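Local structure of Oxidored_FMN domain-containing protein ([Pseudomonas] geniculata N1, 6L6J) at residues Met77-Ala87 with Ala155-Phe164; Ala588-Lys596 with Glu607-Leu615. The protein is a 6-hydroxypseudooxynicotine amine oxidase that carries FMN, a [4Fe-4S] cluster and ADP and probably oxidises the amine with the help of the flavin. All blocks are in the same frame, centred on the assembly; numbering follows the deposited sequence.

Contact 1 of 2, residues Met77-Ala87 with Ala155-Phe164. With SO4 (sulfate ion), chain G.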
loop_
_atom_site.group_PDB
_atom_site.type_symbol
_atom_site.label_atom_id
_atom_site.label_comp_id
_atom_site.label_asym_id
_atom_site.label_seq_id
_atom_site.Cartn_x
_atom_site.Cartn_y
_atom_site.Cartn_z
ATOM N N MET A 77 -20.286 -2.906 -13.342
ATOM C CA MET A 77 -21.738 -2.688 -13.163
ATOM C C MET A 77 -22.302 -2.118 -14.468
ATOM O O MET A 77 -23.220 -1.302 -14.397
ATOM C CB MET A 77 -21.977 -1.750 -11.967
ATOM C CG MET A 77 -23.343 -1.878 -11.316
ATOM S SD MET A 77 -23.568 -3.459 -10.494
ATOM C CE MET A 77 -23.428 -2.911 -8.801
ATOM N N TYR A 78 -21.793 -2.565 -15.619
ATOM C CA TYR A 78 -22.218 -2.072 -16.964
ATOM C C TYR A 78 -23.134 -3.090 -17.633
ATOM O O TYR A 78 -23.557 -2.830 -18.763
ATOM C CB TYR A 78 -21.049 -1.733 -17.898
ATOM C CG TYR A 78 -20.033 -2.820 -18.153
ATOM C CD1 TYR A 78 -20.335 -3.934 -18.918
ATOM C CD2 TYR A 78 -18.729 -2.692 -17.671
ATOM C CE1 TYR A 78 -19.376 -4.903 -19.182
ATOM C CE2 TYR A 78 -17.760 -3.649 -17.920
ATOM C CZ TYR A 78 -18.083 -4.755 -18.684
ATOM O OH TYR A 78 -17.118 -5.697 -18.886
ATOM N N SER A 79 -23.438 -4.183 -16.941
ATOM C CA SER A 79 -24.318 -5.262 -17.444
ATOM C C SER A 79 -25.020 -5.988 -16.287
ATOM O O SER A 79 -24.380 -6.251 -15.260
ATOM C CB SER A 79 -23.544 -6.217 -18.323
ATOM O OG SER A 79 -24.161 -7.502 -18.336
ATOM N N ASP A 80 -26.279 -6.375 -16.504
ATOM C CA ASP A 80 -27.168 -6.976 -15.473
ATOM C C ASP A 80 -26.583 -8.297 -14.940
ATOM O O ASP A 80 -26.922 -8.681 -13.796
ATOM C CB ASP A 80 -28.598 -7.140 -16.015
ATOM C CG ASP A 80 -29.449 -5.875 -15.953
ATOM O OD1 ASP A 80 -28.911 -4.778 -15.617
ATOM O OD2 ASP A 80 -30.646 -5.983 -16.215
ATOM N N LYS A 81 -25.752 -8.986 -15.712
ATOM C CA LYS A 81 -25.191 -10.302 -15.307
ATOM C C LYS A 81 -24.273 -10.113 -14.099
ATOM O O LYS A 81 -24.027 -11.119 -13.405
ATOM C CB LYS A 81 -24.457 -10.985 -16.468
ATOM C CG LYS A 81 -23.053 -10.484 -16.824
ATOM C CD LYS A 81 -22.499 -11.184 -18.081
ATOM C CE LYS A 81 -21.001 -11.048 -18.292
ATOM N NZ LYS A 81 -20.654 -10.025 -19.322
ATOM N N TYR A 82 -23.815 -8.876 -13.851
ATOM C CA TYR A 82 -22.874 -8.532 -12.746
ATOM C C TYR A 82 -23.632 -8.276 -11.422
ATOM O O TYR A 82 -22.966 -8.316 -10.336
ATOM C CB TYR A 82 -21.970 -7.366 -13.162
ATOM C CG TYR A 82 -21.103 -7.628 -14.363
ATOM C CD1 TYR A 82 -20.183 -8.672 -14.390
ATOM C CD2 TYR A 82 -21.193 -6.820 -15.488
ATOM C CE1 TYR A 82 -19.387 -8.911 -15.508
ATOM C CE2 TYR A 82 -20.418 -7.054 -16.613
ATOM C CZ TYR A 82 -19.525 -8.108 -16.629
ATOM O OH TYR A 82 -18.776 -8.308 -17.760
ATOM N N ILE A 83 -24.969 -8.099 -11.475
ATOM C CA ILE A 83 -25.826 -7.753 -10.297
ATOM C C ILE A 83 -25.752 -8.867 -9.244
ATOM O O ILE A 83 -25.441 -8.550 -8.106
ATOM C CB ILE A 83 -27.291 -7.475 -10.696
ATOM C CG1 ILE A 83 -27.415 -6.218 -11.560
ATOM C CG2 ILE A 83 -28.177 -7.398 -9.456
ATOM C CD1 ILE A 83 -28.814 -5.932 -12.035
ATOM N N GLU A 84 -26.061 -10.109 -9.607
ATOM C CA GLU A 84 -26.135 -11.241 -8.646
ATOM C C GLU A 84 -24.743 -11.484 -8.059
ATOM O O GLU A 84 -24.595 -11.583 -6.845
ATOM C CB GLU A 84 -26.753 -12.485 -9.301
ATOM C CG GLU A 84 -27.511 -13.376 -8.326
ATOM C CD GLU A 84 -26.648 -14.174 -7.336
ATOM O OE1 GLU A 84 -26.552 -13.742 -6.126
ATOM O OE2 GLU A 84 -26.092 -15.255 -7.747
ATOM N N PRO A 85 -23.673 -11.585 -8.882
ATOM C CA PRO A 85 -22.303 -11.653 -8.359
ATOM C C PRO A 85 -21.962 -10.601 -7.287
ATOM O O PRO A 85 -21.373 -10.967 -6.270
ATOM C CB PRO A 85 -21.444 -11.427 -9.614
ATOM C CG PRO A 85 -22.276 -11.998 -10.739
ATOM C CD PRO A 85 -23.716 -11.691 -10.352
ATOM N N LEU A 86 -22.343 -9.340 -7.504
ATOM C CA LEU A 86 -22.025 -8.242 -6.545
ATOM C C LEU A 86 -22.961 -8.278 -5.333
ATOM O O LEU A 86 -22.528 -7.806 -4.261
ATOM C CB LEU A 86 -22.091 -6.884 -7.249
ATOM C CG LEU A 86 -20.981 -6.589 -8.259
ATOM C CD1 LEU A 86 -21.126 -5.184 -8.792
ATOM C CD2 LEU A 86 -19.595 -6.783 -7.664
ATOM N N ALA A 87 -24.168 -8.823 -5.484
ATOM C CA ALA A 87 -25.166 -9.008 -4.401
ATOM C C ALA A 87 -24.566 -9.883 -3.293
ATOM O O ALA A 87 -24.881 -9.672 -2.118
ATOM C CB ALA A 87 -26.421 -9.618 -4.950
ATOM N N ALA A 155 -26.076 2.089 -14.391
ATOM C CA ALA A 155 -25.158 1.445 -13.423
ATOM C C ALA A 155 -25.611 1.740 -11.980
ATOM O O ALA A 155 -25.407 0.847 -11.121
ATOM C CB ALA A 155 -23.735 1.901 -13.655
ATOM N N ALA A 156 -26.155 2.935 -11.700
ATOM C CA ALA A 156 -26.663 3.306 -10.354
ATOM C C ALA A 156 -27.872 2.425 -10.037
ATOM O O ALA A 156 -27.886 1.842 -8.927
ATOM C CB ALA A 156 -27.010 4.764 -10.266
ATOM N N LEU A 157 -28.803 2.284 -11.001
ATOM C CA LEU A 157 -29.994 1.396 -10.888
ATOM C C LEU A 157 -29.539 -0.041 -10.604
ATOM O O LEU A 157 -30.057 -0.620 -9.632
ATOM C CB LEU A 157 -30.874 1.513 -12.137
ATOM C CG LEU A 157 -31.649 2.836 -12.230
ATOM C CD1 LEU A 157 -32.226 3.067 -13.621
ATOM C CD2 LEU A 157 -32.747 2.904 -11.184
ATOM N N ARG A 158 -28.570 -0.563 -11.354
ATOM C CA ARG A 158 -28.042 -1.937 -11.162
ATOM C C ARG A 158 -27.505 -2.088 -9.731
ATOM O O ARG A 158 -27.756 -3.158 -9.104
ATOM C CB ARG A 158 -26.949 -2.261 -12.182
ATOM C CG ARG A 158 -27.446 -2.459 -13.608
ATOM C CD ARG A 158 -26.362 -3.013 -14.532
ATOM N NE ARG A 158 -26.788 -2.952 -15.927
ATOM C CZ ARG A 158 -26.623 -1.897 -16.731
ATOM N NH1 ARG A 158 -25.989 -0.810 -16.318
ATOM N NH2 ARG A 158 -27.098 -1.938 -17.959
ATOM N N ALA A 159 -26.809 -1.074 -9.224
ATOM C CA ALA A 159 -26.217 -1.073 -7.863
ATOM C C ALA A 159 -27.326 -1.152 -6.802
ATOM O O ALA A 159 -27.130 -1.861 -5.816
ATOM C CB ALA A 159 -25.343 0.145 -7.672
ATOM N N LYS A 160 -28.434 -0.429 -6.993
ATOM C CA LYS A 160 -29.626 -0.468 -6.094
ATOM C C LYS A 160 -30.126 -1.916 -6.016
ATOM O O LYS A 160 -30.195 -2.438 -4.909
ATOM C CB LYS A 160 -30.725 0.476 -6.601
ATOM C CG LYS A 160 -31.720 0.963 -5.559
ATOM C CD LYS A 160 -33.013 1.443 -6.190
ATOM C CE LYS A 160 -33.676 2.613 -5.494
ATOM N NZ LYS A 160 -34.804 2.169 -4.650
ATOM N N ARG A 161 -30.361 -2.540 -7.176
ATOM C CA ARG A 161 -30.849 -3.933 -7.338
ATOM C C ARG A 161 -29.911 -4.913 -6.619
ATOM O O ARG A 161 -30.387 -5.930 -6.124
ATOM C CB ARG A 161 -30.959 -4.291 -8.823
ATOM C CG ARG A 161 -32.078 -3.583 -9.581
ATOM C CD ARG A 161 -32.598 -4.423 -10.756
ATOM N NE ARG A 161 -32.945 -5.772 -10.289
ATOM C CZ ARG A 161 -32.736 -6.928 -10.945
ATOM N NH1 ARG A 161 -32.193 -6.932 -12.158
ATOM N NH2 ARG A 161 -33.079 -8.078 -10.366
ATOM N N ALA A 162 -28.617 -4.623 -6.586
ATOM C CA ALA A 162 -27.580 -5.446 -5.928
ATOM C C ALA A 162 -27.681 -5.308 -4.392
ATOM O O ALA A 162 -27.270 -6.239 -3.654
ATOM C CB ALA A 162 -26.232 -5.014 -6.469
ATOM N N GLY A 163 -28.178 -4.163 -3.924
ATOM C CA GLY A 163 -28.457 -3.880 -2.502
ATOM C C GLY A 163 -27.453 -2.953 -1.836
ATOM O O GLY A 163 -27.471 -2.889 -0.585
ATOM N N PHE A 164 -26.602 -2.291 -2.624
ATOM C CA PHE A 164 -25.650 -1.256 -2.153
ATOM C C PHE A 164 -26.458 -0.134 -1.475
ATOM O O PHE A 164 -27.537 0.285 -1.964
ATOM C CB PHE A 164 -24.768 -0.756 -3.315
ATOM C CG PHE A 164 -23.737 -1.739 -3.835
ATOM C CD1 PHE A 164 -22.586 -2.022 -3.109
ATOM C CD2 PHE A 164 -23.919 -2.396 -5.046
ATOM C CE1 PHE A 164 -21.650 -2.931 -3.581
ATOM C CE2 PHE A 164 -22.978 -3.306 -5.515
ATOM C CZ PHE A 164 -21.842 -3.562 -4.789
HETATM S S SO4 G . -16.464 -10.819 -20.491
HETATM O O1 SO4 G . -17.601 -11.051 -19.614
HETATM O O2 SO4 G . -16.677 -11.475 -21.754
HETATM O O3 SO4 G . -16.289 -9.410 -20.718
HETATM O O4 SO4 G . -15.269 -11.346 -19.890
#
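Two neighbouring helices on the outside of the FMN-binding TIM barrel meet here, with Arg158 and Met77 sliding past each other in opposite directions. The Arg158 chain is extended from CG to NE and reaches over the loop that leads into helix 83-94. Arg158 NE forms a salt bridge with Asp80 OD1 at 2.8 Å, at the edge of the guanidinium; as a hydrogen bond it is weak, bent to 129°. The carboxylate and guanidinium planes stand 66° apart. Arg158 NH1 adds a weak bond of 3.4 Å to Met77 O. Tyr78 O lies over one guanidinium face. A leucine in place of Arg158 would probably leave Asp80 without its salt-bridge partner, with the more distant Arg161 still nearby, and the loop less firmly held. In this (βα)8 fold the helices pack outside the parallel strands, and the short axes of 83-87 and 155-162 cross at -49°. Alongside the arginine, Met77 CG lies anti to the backbone N, and bends further along turn CE in toward Ala159 and the Phe164 ring. Strand 99-105 adds Leu104 beside Met77. Ile83 CG2 packs on Ala162 CB at 4.3 Å, while its CD1 touches Arg161 NH1.

Contact 2 of 2, residues Ala588-Lys596 with Glu607-Leu615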
loop_
_atom_site.group_PDB
_atom_site.type_symbol
_atom_site.label_atom_id
_atom_site.label_comp_id
_atom_site.label_asym_id
_atom_site.label_seq_id
_atom_site.Cartn_x
_atom_site.Cartn_y
_atom_site.Cartn_z
ATOM N N ALA A 588 31.584 -0.285 -15.252
ATOM C CA ALA A 588 32.565 -1.172 -15.926
ATOM C C ALA A 588 33.596 -1.639 -14.897
ATOM O O ALA A 588 33.931 -2.852 -14.874
ATOM C CB ALA A 588 33.237 -0.465 -17.077
ATOM N N SER A 589 34.066 -0.712 -14.066
ATOM C CA SER A 589 35.265 -0.900 -13.204
ATOM C C SER A 589 35.332 0.217 -12.153
ATOM O O SER A 589 34.807 1.317 -12.426
ATOM C CB SER A 589 36.533 -0.961 -14.057
ATOM O OG SER A 589 37.031 0.348 -14.342
ATOM N N ILE A 590 35.985 -0.067 -11.021
ATOM C CA ILE A 590 36.168 0.889 -9.893
ATOM C C ILE A 590 37.665 1.098 -9.673
ATOM O O ILE A 590 38.310 0.123 -9.282
ATOM C CB ILE A 590 35.470 0.395 -8.608
ATOM C CG1 ILE A 590 33.959 0.233 -8.810
ATOM C CG2 ILE A 590 35.772 1.336 -7.453
ATOM C CD1 ILE A 590 33.253 -0.511 -7.688
ATOM N N GLY A 591 38.163 2.322 -9.884
ATOM C CA GLY A 591 39.539 2.742 -9.537
ATOM C C GLY A 591 39.640 3.395 -8.155
ATOM O O GLY A 591 38.637 3.614 -7.470
ATOM N N PRO A 592 40.866 3.760 -7.712
ATOM C CA PRO A 592 41.099 4.291 -6.361
ATOM C C PRO A 592 40.291 5.544 -5.984
ATOM O O PRO A 592 40.072 5.763 -4.803
ATOM C CB PRO A 592 42.588 4.694 -6.363
ATOM C CG PRO A 592 43.214 3.882 -7.467
ATOM C CD PRO A 592 42.112 3.667 -8.494
ATOM N N SER A 593 39.929 6.360 -6.973
ATOM C CA SER A 593 39.272 7.675 -6.760
ATOM C C SER A 593 38.327 8.028 -7.922
ATOM O O SER A 593 37.938 9.206 -8.047
ATOM C CB SER A 593 40.326 8.741 -6.576
ATOM O OG SER A 593 40.903 9.097 -7.831
ATOM N N SER A 594 37.969 7.055 -8.758
ATOM C CA SER A 594 36.942 7.223 -9.823
ATOM C C SER A 594 36.382 5.859 -10.227
ATOM O O SER A 594 37.034 4.834 -9.969
ATOM C CB SER A 594 37.499 7.977 -11.005
ATOM O OG SER A 594 38.520 7.233 -11.656
ATOM N N VAL A 595 35.204 5.855 -10.840
ATOM C CA VAL A 595 34.637 4.649 -11.515
ATOM C C VAL A 595 34.547 4.943 -13.016
ATOM O O VAL A 595 34.222 6.105 -13.377
ATOM C CB VAL A 595 33.276 4.239 -10.930
ATOM C CG1 VAL A 595 33.306 4.210 -9.411
ATOM C CG2 VAL A 595 32.154 5.135 -11.421
ATOM N N LYS A 596 34.875 3.940 -13.841
ATOM C CA LYS A 596 34.525 3.911 -15.276
ATOM C C LYS A 596 33.095 3.374 -15.382
ATOM O O LYS A 596 32.786 2.358 -14.705
ATOM C CB LYS A 596 35.517 3.073 -16.083
ATOM C CG LYS A 596 36.875 3.736 -16.321
ATOM C CD LYS A 596 37.750 2.983 -17.325
ATOM C CE LYS A 596 39.194 3.472 -17.349
ATOM N NZ LYS A 596 39.975 3.012 -16.168
ATOM N N GLU A 607 34.301 8.711 -17.056
ATOM C CA GLU A 607 34.893 8.593 -15.697
ATOM C C GLU A 607 34.142 9.549 -14.760
ATOM O O GLU A 607 33.926 10.720 -15.136
ATOM C CB GLU A 607 36.405 8.831 -15.728
ATOM C CG GLU A 607 37.230 7.559 -15.883
ATOM C CD GLU A 607 38.558 7.562 -15.132
ATOM O OE1 GLU A 607 38.537 7.832 -13.914
ATOM O OE2 GLU A 607 39.611 7.295 -15.760
ATOM N N MET A 608 33.727 9.028 -13.605
ATOM C CA MET A 608 33.140 9.804 -12.489
ATOM C C MET A 608 34.114 9.747 -11.312
ATOM O O MET A 608 34.515 8.640 -10.916
ATOM C CB MET A 608 31.795 9.225 -12.042
ATOM C CG MET A 608 30.747 9.174 -13.147
ATOM S SD MET A 608 29.091 8.682 -12.565
ATOM C CE MET A 608 28.170 9.086 -14.048
ATOM N N ALA A 609 34.474 10.907 -10.774
ATOM C CA ALA A 609 35.227 11.015 -9.512
ATOM C C ALA A 609 34.351 10.401 -8.410
ATOM O O ALA A 609 33.114 10.521 -8.487
ATOM C CB ALA A 609 35.596 12.453 -9.258
ATOM N N ALA A 610 34.961 9.711 -7.455
ATOM C CA ALA A 610 34.239 9.026 -6.370
ATOM C C ALA A 610 35.224 8.647 -5.259
ATOM O O ALA A 610 35.993 7.695 -5.457
ATOM C CB ALA A 610 33.526 7.824 -6.934
ATOM N N ASP A 611 35.189 9.367 -4.140
ATOM C CA ASP A 611 36.071 9.088 -2.986
ATOM C C ASP A 611 35.559 7.820 -2.301
ATOM O O ASP A 611 36.389 7.031 -1.820
ATOM C CB ASP A 611 36.177 10.329 -2.101
ATOM C CG ASP A 611 36.864 11.485 -2.815
ATOM O OD1 ASP A 611 37.963 11.243 -3.398
ATOM O OD2 ASP A 611 36.288 12.606 -2.811
ATOM N N ALA A 612 34.244 7.607 -2.293
ATOM C CA ALA A 612 33.606 6.349 -1.836
ATOM C C ALA A 612 32.641 5.826 -2.913
ATOM O O ALA A 612 32.326 6.577 -3.899
ATOM C CB ALA A 612 32.911 6.563 -0.521
ATOM N N VAL A 613 32.216 4.569 -2.736
ATOM C CA VAL A 613 31.326 3.822 -3.674
ATOM C C VAL A 613 30.469 2.883 -2.839
ATOM O O VAL A 613 31.078 2.057 -2.120
ATOM C CB VAL A 613 32.147 3.021 -4.704
ATOM C CG1 VAL A 613 31.269 2.080 -5.522
ATOM C CG2 VAL A 613 32.961 3.930 -5.619
ATOM N N VAL A 614 29.137 3.000 -2.898
ATOM C CA VAL A 614 28.265 1.992 -2.227
ATOM C C VAL A 614 27.619 1.139 -3.325
ATOM O O VAL A 614 26.902 1.704 -4.194
ATOM C CB VAL A 614 27.236 2.605 -1.257
ATOM C CG1 VAL A 614 26.677 1.544 -0.326
ATOM C CG2 VAL A 614 27.819 3.751 -0.442
ATOM N N LEU A 615 27.942 -0.160 -3.324
ATOM C CA LEU A 615 27.303 -1.184 -4.184
ATOM C C LEU A 615 26.040 -1.732 -3.492
ATOM O O LEU A 615 26.157 -2.359 -2.433
ATOM C CB LEU A 615 28.328 -2.285 -4.476
ATOM C CG LEU A 615 29.587 -1.843 -5.225
ATOM C CD1 LEU A 615 30.584 -2.980 -5.339
ATOM C CD2 LEU A 615 29.263 -1.310 -6.613
HETATM O O HOH W 1 36.169 4.974 -6.861
#
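This is an antiparallel hairpin pairing in the region of the OYE-like second alpha/beta domain, continued by apolar packing where the chain passes from the hairpin into strand 612-621. Val595 and Met608 form the hydrogen-bonded pair. Val595 N gives a bond of 2.9 Å to Met608 O, and Met608 N returns one of 3.0 Å to Val595 O. Ser594 with Ala609 and Lys596 with Glu607 are the non-hydrogen-bonded pairs on either side. Beyond Ser594 the pattern changes: Ala610 N bonds to Ser593 O at 3.1 Å, but from above the carbonyl plane. A water sits within hydrogen-bonding distance of Gly591 O and Ala610 O and can link the two segments there.

Strands 585-590, 594-599 and 605-609 make a small three-stranded antiparallel sheet. Its first two strands carry a classic beta bulge, in which Ala588 and Ser589 both face Lys596. On the face of Val595 and Met608, Val595 meets strand 612-621. Val595 CG1, anti to the carbonyl carbon (chi1 -47°), touches Val613 CG2 at 3.8 Å, while Val595 CG2 lies near Met608 CB. Ile590 CD1 reaches Val613 CG1 at 3.9 Å and also approaches Leu615 CD2. Ile524 of strand 522-527 also packs against Val595, Met608 and Ala610. On the Lys596 and Glu607 face, the two side chains lie side by side and point the same way; Lys596 CG and Glu607 CG are 3.9 Å apart. Lys596 NZ stays 4.3 Å from Glu607 OE2, too long for a salt bridge.

Overall arrangement
Contact 1 and contact 2 belong to different parts of one chain and do not touch. Their centres are 61 Å apart, their nearest atoms about 46 Å, and they lie on opposite sides of the chain's centre. Contact 1 is complete in sequence before contact 2 begins. It joins helices of the FMN barrel: the side chain of Phe164 is about 13 Å from the bound FMN and about 9 Å from that of Glu103, an FMN-binding residue. Contact 2 lies away from the FMN, iron-sulfur cluster and ADP sites. The settings differ accordingly: the flavin barrel for one, the second alpha/beta region for the other.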